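PDB 5FYP: phosphoinositol-specific phospholipase C from Pseudomonas sp., which probably cleaves phosphoinositides in a calcium-dependent way at the phosphodiester bond, as phospholipases C of this family do. Local coordinates for residues N193-T204 against V225-Y235; F210-I221 against A237-W248. One frame throughout, in Å; residues are numbered along the deposited sequence.

Contact 1: N193-T204 against V225-Y235. With SO4 (sulfate ion), chain E.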
loop_
_atom_site.group_PDB
_atom_site.type_symbol
_atom_site.label_atom_id
_atom_site.label_comp_id
_atom_site.label_asym_id
_atom_site.label_seq_id
_atom_site.Cartn_x
_atom_site.Cartn_y
_atom_site.Cartn_z
ATOM N N ASN A 193 12.229 4.010 -8.379
ATOM C CA ASN A 193 12.151 2.562 -8.212
ATOM C C ASN A 193 13.430 1.971 -7.629
ATOM O O ASN A 193 13.375 0.878 -7.043
ATOM C CB ASN A 193 11.821 1.895 -9.539
ATOM C CG ASN A 193 10.407 2.167 -10.017
ATOM O OD1 ASN A 193 9.547 2.556 -9.232
ATOM N ND2 ASN A 193 10.161 1.932 -11.290
ATOM N N GLN A 194 14.569 2.641 -7.786
ATOM C CA GLN A 194 15.800 2.187 -7.165
ATOM C C GLN A 194 15.632 1.921 -5.661
ATOM O O GLN A 194 16.233 0.977 -5.155
ATOM C CB GLN A 194 16.898 3.243 -7.381
ATOM C CG GLN A 194 17.446 3.356 -8.780
ATOM C CD GLN A 194 16.625 4.156 -9.781
ATOM O OE1 GLN A 194 15.445 4.594 -9.533
ATOM N NE2 GLN A 194 17.218 4.328 -10.969
ATOM N N LYS A 195 14.857 2.751 -4.961
ATOM C CA LYS A 195 14.700 2.545 -3.527
ATOM C C LYS A 195 13.917 1.279 -3.215
ATOM O O LYS A 195 14.155 0.636 -2.192
ATOM C CB LYS A 195 14.069 3.762 -2.837
ATOM C CG LYS A 195 15.050 4.847 -2.415
ATOM C CD LYS A 195 15.887 5.440 -3.509
ATOM C CE LYS A 195 16.728 6.605 -2.992
ATOM N NZ LYS A 195 17.641 7.164 -4.002
ATOM N N LEU A 196 12.977 0.921 -4.085
ATOM C CA LEU A 196 12.243 -0.325 -3.953
ATOM C C LEU A 196 13.161 -1.514 -4.251
ATOM O O LEU A 196 13.079 -2.545 -3.591
ATOM C CB LEU A 196 11.017 -0.345 -4.875
ATOM C CG LEU A 196 9.781 0.405 -4.367
ATOM C CD1 LEU A 196 9.987 1.768 -3.813
ATOM C CD2 LEU A 196 8.731 0.403 -5.440
ATOM N N SER A 197 14.018 -1.369 -5.265
ATOM C CA SER A 197 14.957 -2.429 -5.602
ATOM C C SER A 197 15.934 -2.690 -4.449
ATOM O O SER A 197 16.236 -3.838 -4.138
ATOM C CB SER A 197 15.687 -2.066 -6.879
ATOM O OG SER A 197 16.406 -3.192 -7.375
ATOM N N GLN A 198 16.352 -1.613 -3.808
ATOM C CA GLN A 198 17.252 -1.729 -2.658
ATOM C C GLN A 198 16.555 -2.476 -1.505
ATOM O O GLN A 198 17.161 -3.317 -0.846
ATOM C CB GLN A 198 17.688 -0.349 -2.208
ATOM C CG GLN A 198 18.653 0.315 -3.186
ATOM C CD GLN A 198 18.682 1.830 -3.075
ATOM O OE1 GLN A 198 18.203 2.419 -2.119
ATOM N NE2 GLN A 198 19.275 2.463 -4.039
ATOM N N TYR A 199 15.291 -2.126 -1.253
ATOM C CA TYR A 199 14.522 -2.804 -0.212
ATOM C C TYR A 199 14.403 -4.304 -0.507
ATOM O O TYR A 199 14.680 -5.145 0.352
ATOM C CB TYR A 199 13.160 -2.126 -0.073
ATOM C CG TYR A 199 12.240 -2.883 0.853
ATOM C CD1 TYR A 199 12.288 -2.686 2.238
ATOM C CD2 TYR A 199 11.358 -3.821 0.364
ATOM C CE1 TYR A 199 11.500 -3.425 3.096
ATOM C CE2 TYR A 199 10.540 -4.566 1.206
ATOM C CZ TYR A 199 10.633 -4.372 2.586
ATOM O OH TYR A 199 9.849 -5.137 3.389
ATOM N N ALA A 200 14.017 -4.656 -1.731
ATOM C CA ALA A 200 13.824 -6.050 -2.080
ATOM C C ALA A 200 15.131 -6.832 -2.064
ATOM O O ALA A 200 15.158 -7.997 -1.660
ATOM C CB ALA A 200 13.131 -6.180 -3.432
ATOM N N GLU A 201 16.223 -6.212 -2.514
ATOM C CA GLU A 201 17.529 -6.892 -2.457
ATOM C C GLU A 201 17.957 -7.157 -1.023
ATOM O O GLU A 201 18.555 -8.187 -0.741
ATOM C CB GLU A 201 18.567 -6.084 -3.233
ATOM C CG GLU A 201 18.310 -6.220 -4.720
ATOM C CD GLU A 201 19.478 -6.078 -5.606
ATOM O OE1 GLU A 201 20.500 -5.487 -5.133
ATOM O OE2 GLU A 201 19.289 -6.561 -6.763
ATOM N N ALA A 202 17.631 -6.248 -0.127
ATOM C CA ALA A 202 17.995 -6.412 1.286
ATOM C C ALA A 202 17.144 -7.486 1.987
ATOM O O ALA A 202 17.679 -8.259 2.772
ATOM C CB ALA A 202 17.862 -5.095 2.020
ATOM N N ARG A 203 15.855 -7.507 1.709
ATOM C CA ARG A 203 14.915 -8.311 2.498
ATOM C C ARG A 203 14.514 -9.632 1.852
ATOM O O ARG A 203 14.057 -10.531 2.548
ATOM C CB ARG A 203 13.669 -7.499 2.861
ATOM C CG ARG A 203 13.958 -6.206 3.630
ATOM C CD ARG A 203 14.858 -6.373 4.822
ATOM N NE ARG A 203 14.320 -7.348 5.773
ATOM C CZ ARG A 203 15.041 -8.230 6.475
ATOM N NH1 ARG A 203 16.368 -8.302 6.350
ATOM N NH2 ARG A 203 14.434 -9.098 7.244
ATOM N N THR A 204 14.605 -9.702 0.517
ATOM C CA THR A 204 14.227 -10.869 -0.282
ATOM C C THR A 204 12.901 -11.448 0.221
ATOM O O THR A 204 11.923 -10.708 0.397
ATOM C CB THR A 204 15.387 -11.850 -0.470
ATOM O OG1 THR A 204 15.784 -12.413 0.781
ATOM C CG2 THR A 204 16.556 -11.172 -1.160
ATOM N N VAL A 225 12.032 -4.223 -14.332
ATOM C CA VAL A 225 11.360 -2.966 -14.026
ATOM C C VAL A 225 12.363 -1.822 -14.138
ATOM O O VAL A 225 13.521 -1.952 -13.726
ATOM C CB VAL A 225 10.778 -3.060 -12.606
ATOM C CG1 VAL A 225 10.168 -1.750 -12.148
ATOM C CG2 VAL A 225 9.749 -4.174 -12.512
ATOM N N SER A 226 11.922 -0.690 -14.683
ATOM C CA SER A 226 12.774 0.479 -14.791
ATOM C C SER A 226 13.337 0.843 -13.430
ATOM O O SER A 226 12.612 0.896 -12.429
ATOM C CB SER A 226 11.960 1.658 -15.303
ATOM O OG SER A 226 11.351 1.334 -16.540
ATOM N N GLY A 227 14.651 1.041 -13.365
ATOM C CA GLY A 227 15.291 1.416 -12.134
ATOM C C GLY A 227 15.543 0.303 -11.139
ATOM O O GLY A 227 16.018 0.582 -10.033
ATOM N N MET A 228 15.215 -0.950 -11.485
ATOM C CA MET A 228 15.398 -2.085 -10.578
ATOM C C MET A 228 16.231 -3.159 -11.230
ATOM O O MET A 228 16.288 -3.318 -12.452
ATOM C CB MET A 228 14.075 -2.691 -10.111
ATOM C CG MET A 228 13.085 -1.634 -9.591
ATOM S SD MET A 228 12.035 -2.205 -8.240
ATOM C CE MET A 228 11.352 -3.673 -8.977
ATOM N N SER A 229 16.803 -3.999 -10.377
ATOM C CA SER A 229 17.414 -5.224 -10.864
ATOM C C SER A 229 16.346 -6.233 -11.310
ATOM O O SER A 229 15.176 -6.180 -10.920
ATOM C CB SER A 229 18.246 -5.865 -9.766
ATOM O OG SER A 229 17.416 -6.268 -8.682
ATOM N N SER A 230 16.765 -7.179 -12.136
ATOM C CA SER A 230 15.922 -8.308 -12.477
ATOM C C SER A 230 15.474 -9.091 -11.215
ATOM O O SER A 230 14.316 -9.482 -11.058
ATOM C CB SER A 230 16.638 -9.184 -13.480
ATOM O OG SER A 230 15.809 -10.254 -13.813
ATOM N N GLN A 231 16.399 -9.311 -10.290
ATOM C CA GLN A 231 16.051 -10.049 -9.075
ATOM C C GLN A 231 14.933 -9.325 -8.290
ATOM O O GLN A 231 13.949 -9.944 -7.878
ATOM C CB GLN A 231 17.278 -10.174 -8.186
ATOM C CG GLN A 231 17.015 -10.757 -6.820
ATOM C CD GLN A 231 18.218 -10.640 -5.885
ATOM O OE1 GLN A 231 19.335 -10.486 -6.360
ATOM N NE2 GLN A 231 18.009 -10.711 -4.567
ATOM N N SER A 232 15.078 -8.019 -8.107
ATOM C CA SER A 232 14.033 -7.282 -7.394
ATOM C C SER A 232 12.715 -7.256 -8.143
ATOM O O SER A 232 11.621 -7.274 -7.540
ATOM C CB SER A 232 14.476 -5.880 -7.067
ATOM O OG SER A 232 15.513 -5.950 -6.113
ATOM N N SER A 233 12.793 -7.185 -9.470
ATOM C CA SER A 233 11.604 -7.182 -10.324
ATOM C C SER A 233 10.720 -8.400 -10.058
ATOM O O SER A 233 9.515 -8.324 -10.124
ATOM C CB SER A 233 12.004 -7.120 -11.769
ATOM O OG SER A 233 12.663 -5.902 -12.095
ATOM N N GLY A 234 11.367 -9.538 -9.775
ATOM C CA GLY A 234 10.629 -10.776 -9.560
ATOM C C GLY A 234 9.697 -10.771 -8.357
ATOM O O GLY A 234 8.784 -11.577 -8.307
ATOM N N TYR A 235 9.907 -9.843 -7.404
ATOM C CA TYR A 235 9.053 -9.715 -6.226
ATOM C C TYR A 235 7.826 -8.856 -6.460
ATOM O O TYR A 235 7.018 -8.686 -5.562
ATOM C CB TYR A 235 9.860 -9.165 -5.037
ATOM C CG TYR A 235 10.932 -10.094 -4.522
ATOM C CD1 TYR A 235 10.646 -11.053 -3.543
ATOM C CD2 TYR A 235 12.197 -10.075 -5.041
ATOM C CE1 TYR A 235 11.622 -11.926 -3.089
ATOM C CE2 TYR A 235 13.185 -10.957 -4.598
ATOM C CZ TYR A 235 12.884 -11.895 -3.632
ATOM O OH TYR A 235 13.809 -12.797 -3.188
HETATM S S SO4 E . 17.155 -11.241 8.846
HETATM O O1 SO4 E . 17.717 -10.503 7.659
HETATM O O2 SO4 E . 18.012 -10.911 10.029
HETATM O O3 SO4 E . 15.758 -10.773 9.116
HETATM O O4 SO4 E . 17.303 -12.732 8.738
HETATM O O HOH W 1 19.649 -10.033 -2.477
HETATM O O HOH W 2 20.922 -8.756 -8.459
#

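Contact 2: F210-I221 against A237-W248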
loop_
_atom_site.group_PDB
_atom_site.type_symbol
_atom_site.label_atom_id
_atom_site.label_comp_id
_atom_site.label_asym_id
_atom_site.label_seq_id
_atom_site.Cartn_x
_atom_site.Cartn_y
_atom_site.Cartn_z
ATOM N N PHE A 210 5.125 -5.153 0.565
ATOM C CA PHE A 210 5.033 -5.302 -0.900
ATOM C C PHE A 210 5.656 -4.088 -1.592
ATOM O O PHE A 210 5.255 -2.959 -1.328
ATOM C CB PHE A 210 3.563 -5.354 -1.339
ATOM C CG PHE A 210 2.856 -6.624 -0.978
ATOM C CD1 PHE A 210 2.257 -6.801 0.266
ATOM C CD2 PHE A 210 2.764 -7.661 -1.891
ATOM C CE1 PHE A 210 1.591 -7.961 0.567
ATOM C CE2 PHE A 210 2.132 -8.841 -1.575
ATOM C CZ PHE A 210 1.547 -8.992 -0.337
ATOM N N ILE A 211 6.535 -4.290 -2.573
ATOM C CA ILE A 211 7.008 -3.177 -3.372
ATOM C C ILE A 211 6.061 -2.908 -4.544
ATOM O O ILE A 211 5.528 -3.834 -5.147
ATOM C CB ILE A 211 8.451 -3.367 -3.856
ATOM C CG1 ILE A 211 8.657 -4.605 -4.731
ATOM C CG2 ILE A 211 9.409 -3.376 -2.667
ATOM C CD1 ILE A 211 9.973 -4.596 -5.482
ATOM N N SER A 212 5.817 -1.623 -4.828
ATOM C CA SER A 212 4.913 -1.267 -5.904
ATOM C C SER A 212 5.548 -0.181 -6.766
ATOM O O SER A 212 5.456 0.999 -6.437
ATOM C CB SER A 212 3.580 -0.804 -5.350
ATOM O OG SER A 212 2.700 -0.516 -6.412
ATOM N N PRO A 213 6.260 -0.587 -7.819
ATOM C CA PRO A 213 7.040 0.401 -8.580
ATOM C C PRO A 213 6.188 1.330 -9.417
ATOM O O PRO A 213 5.102 0.980 -9.881
ATOM C CB PRO A 213 7.929 -0.473 -9.465
ATOM C CG PRO A 213 7.172 -1.743 -9.618
ATOM C CD PRO A 213 6.506 -1.956 -8.282
ATOM N N VAL A 214 6.759 2.506 -9.667
ATOM C CA VAL A 214 6.254 3.447 -10.645
ATOM C C VAL A 214 6.236 2.725 -11.993
ATOM O O VAL A 214 7.223 2.135 -12.423
ATOM C CB VAL A 214 7.153 4.700 -10.727
ATOM C CG1 VAL A 214 6.681 5.626 -11.835
ATOM C CG2 VAL A 214 7.191 5.433 -9.387
ATOM N N THR A 215 5.073 2.792 -12.664
ATOM C CA THR A 215 4.775 1.966 -13.851
ATOM C C THR A 215 4.378 2.821 -15.033
ATOM O O THR A 215 3.392 3.547 -14.930
ATOM C CB THR A 215 3.675 0.992 -13.451
ATOM O OG1 THR A 215 4.139 0.139 -12.388
ATOM C CG2 THR A 215 3.200 0.104 -14.598
ATOM N N ASN A 216 5.141 2.686 -16.115
ATOM C CA ASN A 216 4.826 3.380 -17.362
ATOM C C ASN A 216 5.134 2.565 -18.610
ATOM O O ASN A 216 5.129 3.094 -19.710
ATOM C CB ASN A 216 5.407 4.790 -17.438
ATOM C CG ASN A 216 6.893 4.820 -17.482
ATOM O OD1 ASN A 216 7.549 3.851 -17.775
ATOM N ND2 ASN A 216 7.436 5.966 -17.122
ATOM N N GLY A 217 5.344 1.260 -18.447
ATOM C CA GLY A 217 5.579 0.363 -19.571
ATOM C C GLY A 217 5.397 -1.052 -19.130
ATOM O O GLY A 217 5.352 -1.351 -17.915
ATOM N N GLN A 218 5.271 -1.953 -20.096
ATOM C CA GLN A 218 5.007 -3.354 -19.780
ATOM C C GLN A 218 6.120 -3.953 -18.908
ATOM O O GLN A 218 5.831 -4.803 -18.082
ATOM C CB GLN A 218 4.828 -4.151 -21.062
ATOM C CG GLN A 218 4.453 -5.596 -20.830
ATOM C CD GLN A 218 3.045 -5.780 -20.301
ATOM O OE1 GLN A 218 2.097 -5.160 -20.787
ATOM N NE2 GLN A 218 2.877 -6.662 -19.321
ATOM N N ASN A 219 7.360 -3.553 -19.160
ATOM C CA ASN A 219 8.477 -4.087 -18.365
ATOM C C ASN A 219 8.293 -3.848 -16.876
ATOM O O ASN A 219 8.788 -4.626 -16.068
ATOM C CB ASN A 219 9.812 -3.539 -18.809
ATOM C CG ASN A 219 9.907 -2.054 -18.600
ATOM O OD1 ASN A 219 9.083 -1.324 -19.145
ATOM N ND2 ASN A 219 10.888 -1.605 -17.829
ATOM N N ASP A 220 7.602 -2.755 -16.506
ATOM C CA ASP A 220 7.400 -2.428 -15.105
ATOM C C ASP A 220 6.405 -3.371 -14.441
ATOM O O ASP A 220 6.367 -3.455 -13.222
ATOM C CB ASP A 220 6.954 -0.976 -14.963
ATOM C CG ASP A 220 7.955 0.019 -15.511
ATOM O OD1 ASP A 220 9.184 -0.229 -15.386
ATOM O OD2 ASP A 220 7.522 1.093 -16.031
ATOM N N ILE A 221 5.606 -4.055 -15.259
ATOM C CA ILE A 221 4.681 -5.095 -14.801
ATOM C C ILE A 221 5.371 -6.461 -14.813
ATOM O O ILE A 221 5.351 -7.159 -13.797
ATOM C CB ILE A 221 3.420 -5.149 -15.670
ATOM C CG1 ILE A 221 2.727 -3.788 -15.798
ATOM C CG2 ILE A 221 2.480 -6.245 -15.191
ATOM C CD1 ILE A 221 1.579 -3.406 -14.970
ATOM N N ALA A 237 4.380 -7.554 -7.086
ATOM C CA ALA A 237 3.009 -8.037 -7.055
ATOM C C ALA A 237 1.996 -6.895 -7.047
ATOM O O ALA A 237 0.790 -7.110 -6.901
ATOM C CB ALA A 237 2.783 -8.918 -5.835
ATOM N N MET A 238 2.498 -5.661 -7.221
ATOM C CA MET A 238 1.717 -4.439 -7.146
ATOM C C MET A 238 2.362 -3.415 -8.065
ATOM O O MET A 238 3.574 -3.471 -8.290
ATOM C CB MET A 238 1.681 -3.877 -5.728
ATOM C CG MET A 238 0.996 -4.802 -4.738
ATOM S SD MET A 238 0.458 -3.827 -3.315
ATOM C CE MET A 238 -0.373 -5.061 -2.313
ATOM N N ASN A 239 1.551 -2.501 -8.592
ATOM C CA ASN A 239 2.054 -1.466 -9.498
ATOM C C ASN A 239 1.385 -0.138 -9.178
ATOM O O ASN A 239 0.203 -0.079 -8.882
ATOM C CB ASN A 239 1.817 -1.851 -10.955
ATOM C CG ASN A 239 2.706 -3.010 -11.375
ATOM O OD1 ASN A 239 2.317 -4.194 -11.282
ATOM N ND2 ASN A 239 3.909 -2.686 -11.807
ATOM N N ASN A 240 2.179 0.942 -9.276
ATOM C CA ASN A 240 1.744 2.287 -8.904
ATOM C C ASN A 240 1.789 3.172 -10.157
ATOM O O ASN A 240 2.816 3.299 -10.816
ATOM C CB ASN A 240 2.558 2.911 -7.749
ATOM C CG ASN A 240 1.753 3.924 -6.876
ATOM O OD1 ASN A 240 0.646 3.700 -6.308
ATOM N ND2 ASN A 240 2.392 5.050 -6.697
ATOM N N MET A 241 0.651 3.801 -10.433
ATOM C CA MET A 241 0.465 4.604 -11.638
ATOM C C MET A 241 -0.093 5.966 -11.313
ATOM O O MET A 241 -1.080 6.091 -10.604
ATOM C CB MET A 241 -0.484 3.910 -12.604
ATOM C CG MET A 241 0.264 2.780 -13.296
ATOM S SD MET A 241 0.189 1.142 -12.617
ATOM C CE MET A 241 -1.618 0.939 -12.214
ATOM N N GLY A 242 0.514 6.992 -11.882
ATOM C CA GLY A 242 -0.107 8.302 -11.904
ATOM C C GLY A 242 -1.179 8.359 -12.977
ATOM O O GLY A 242 -1.384 7.441 -13.776
ATOM N N LYS A 243 -1.877 9.500 -13.015
ATOM C CA LYS A 243 -3.019 9.680 -13.904
ATOM C C LYS A 243 -2.694 9.342 -15.359
ATOM O O LYS A 243 -3.481 8.683 -16.033
ATOM C CB LYS A 243 -3.529 11.135 -13.773
ATOM C CG LYS A 243 -4.568 11.565 -14.786
ATOM C CD LYS A 243 -5.132 12.949 -14.500
ATOM C CE LYS A 243 -4.110 14.081 -14.607
ATOM N NZ LYS A 243 -4.734 15.386 -14.228
ATOM N N GLY A 244 -1.565 9.841 -15.828
ATOM C CA GLY A 244 -1.185 9.678 -17.214
ATOM C C GLY A 244 -0.852 8.254 -17.603
ATOM O O GLY A 244 -0.809 7.928 -18.778
ATOM N N ASP A 245 -0.599 7.397 -16.612
ATOM C CA ASP A 245 -0.202 6.007 -16.808
ATOM C C ASP A 245 -1.248 4.995 -16.417
ATOM O O ASP A 245 -0.971 3.793 -16.389
ATOM C CB ASP A 245 1.076 5.774 -16.034
ATOM C CG ASP A 245 2.233 6.576 -16.600
ATOM O OD1 ASP A 245 2.402 6.634 -17.839
ATOM O OD2 ASP A 245 2.994 7.212 -15.862
ATOM N N LYS A 246 -2.472 5.474 -16.166
ATOM C CA LYS A 246 -3.502 4.561 -15.632
ATOM C C LYS A 246 -3.925 3.479 -16.575
ATOM O O LYS A 246 -4.490 2.473 -16.159
ATOM C CB LYS A 246 -4.714 5.331 -15.174
ATOM C CG LYS A 246 -5.533 5.961 -16.290
ATOM C CD LYS A 246 -6.792 6.590 -15.703
ATOM C CE LYS A 246 -7.692 7.181 -16.752
ATOM N NZ LYS A 246 -8.963 7.633 -16.123
ATOM N N SER A 247 -3.665 3.652 -17.875
ATOM C CA SER A 247 -3.967 2.579 -18.842
ATOM C C SER A 247 -3.267 1.273 -18.468
ATOM O O SER A 247 -3.749 0.197 -18.822
ATOM C CB SER A 247 -3.580 3.004 -20.266
ATOM O OG SER A 247 -2.218 3.309 -20.392
ATOM N N TRP A 248 -2.122 1.348 -17.777
ATOM C CA TRP A 248 -1.385 0.154 -17.359
ATOM C C TRP A 248 -2.100 -0.657 -16.287
ATOM O O TRP A 248 -1.741 -1.814 -16.078
ATOM C CB TRP A 248 0.051 0.506 -16.913
ATOM C CG TRP A 248 0.830 0.970 -18.065
ATOM C CD1 TRP A 248 1.141 2.223 -18.415
ATOM C CD2 TRP A 248 1.284 0.132 -19.139
ATOM N NE1 TRP A 248 1.780 2.237 -19.639
ATOM C CE2 TRP A 248 1.883 0.949 -20.090
ATOM C CE3 TRP A 248 1.254 -1.238 -19.371
ATOM C CZ2 TRP A 248 2.403 0.440 -21.304
ATOM C CZ3 TRP A 248 1.745 -1.756 -20.550
ATOM C CH2 TRP A 248 2.324 -0.916 -21.495
HETATM O O HOH W 3 4.610 -6.315 -4.574
HETATM O O HOH W 4 0.964 1.117 -5.044
HETATM O O HOH W 5 3.094 6.047 -13.323
#

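Contact 1: N193-T204 against V225-Y235
The first two turns of helix 193-203 run beside the loop that leads into helix 230-233, and the CA atoms of Ser-197 and Met-228 come within 5.0 Å. Val-225 to Met-228 form a type II beta turn. Its Ser-226 O receives Asn-193 ND2 at 2.9 Å, in the amide plane of the asparagine; Asn-193 OD1 serves Val-214 N. One turn on, Ser-197 OG accepts a nearly straight bond from Ser-229 N (3.1 Å, 168°). OG is anti to the backbone N (chi1 -168°), which turns it to that loop. Ser-232 OG donates in the carbonyl plane to Ser-197 O at 3.0 Å, an oxygen that also accepts the helix bond from Glu-201 N. Ser-229 is the N-cap of helix 230-233. Its OG accepts from Ser-232 N and donates to Glu-201 OE2 at 2.7 Å, on the anti side of the carboxylate and out of its plane. With an alanine here, Ser-232 N would probably lose its cap and the Glu-201 carboxylate its serine donor. Tyr-235 OH packs on Thr-204 CB at 3.3 Å. Small hydroxyls thus join the two helices, and the dipole of helix 230-233 probably stabilises the Glu-201 carboxylate by its N-terminus.

Contact 2: F210-I221 against A237-W248
The Phe-210 ring carries Met-238 CE over one face, 4.1 Å from the ring centroid, while Ala-237 CB sits at its edge. Met-238 is extended beyond CG (chi2 -159°, chi3 178°), which carries CE out over the ring. Met-238 SD stands obliquely, 5.1 Å from the centroid of the Phe-210 ring, a Met-aromatic contact beside the CH-pi contact of CE. Trp-248 has Gly-217 CA over one face, a CH-pi contact 3.9 Å from the centroid of its six-membered ring. Gln-218 N lies over that ring too, and Gln-218 OE1 comes to the ring edge at CZ3. Gln-218 NE2 turns to Ser-222 and Gln-251.

Between the two rings the backbones meet in a single bridge of Val-214 with Asn-240. Asn-240 N donates to Pro-213 O at 3.0 Å, and Thr-215 N to Asn-240 O. Pro-213 O also accepts from Thr-215 OG1, which reaches it from the opposite face of the carbonyl plane. That hydroxyl in turn receives Asn-239 ND2 at 2.9 Å. The same amide nitrogen donates to Asp-220 O, at 2.9 Å but well above the carbonyl plane. Both partners lie near the amide plane of Asn-239, and His-257 ND1 bonds to its OD1, which fixes the flip of the amide. Ile-221 CD1 packs against Asn-239 CG. Asn-216 N donates an almost straight bond (N-H...O 176°) to the anti lone pair of Asp-220 OD2.

The buried Asn-239 amide is therefore satisfied at both ends, and its two N-H bonds tie strand 238-242 to the loop at Thr-215 and to the first turn of helix 219-222.

In the fold
The segments of the two contacts alternate along the chain, and their centres lie 14 Å apart. They meet directly. The bond already named between Asn-193 OD1 and Val-214 N is 2.8 Å long, and Asp-220 OD1 accepts from Ser-226 N at 2.9 Å. Leu-196 CD2 also packs on Ser-212 O at 3.5 Å. Contact 1 therefore sets helix 193-203 and the 225-235 segment against the loop that contact 2 fastens to strand 238-242. Strands 210-211 and 238-242 are end strands of the two sheets, in a family of the TIM-barrel clan. The calcium, bound by Asn-27, Glu-48, Asp-50 and Asp-119, is about 12 Å from the Leu-196 side chain.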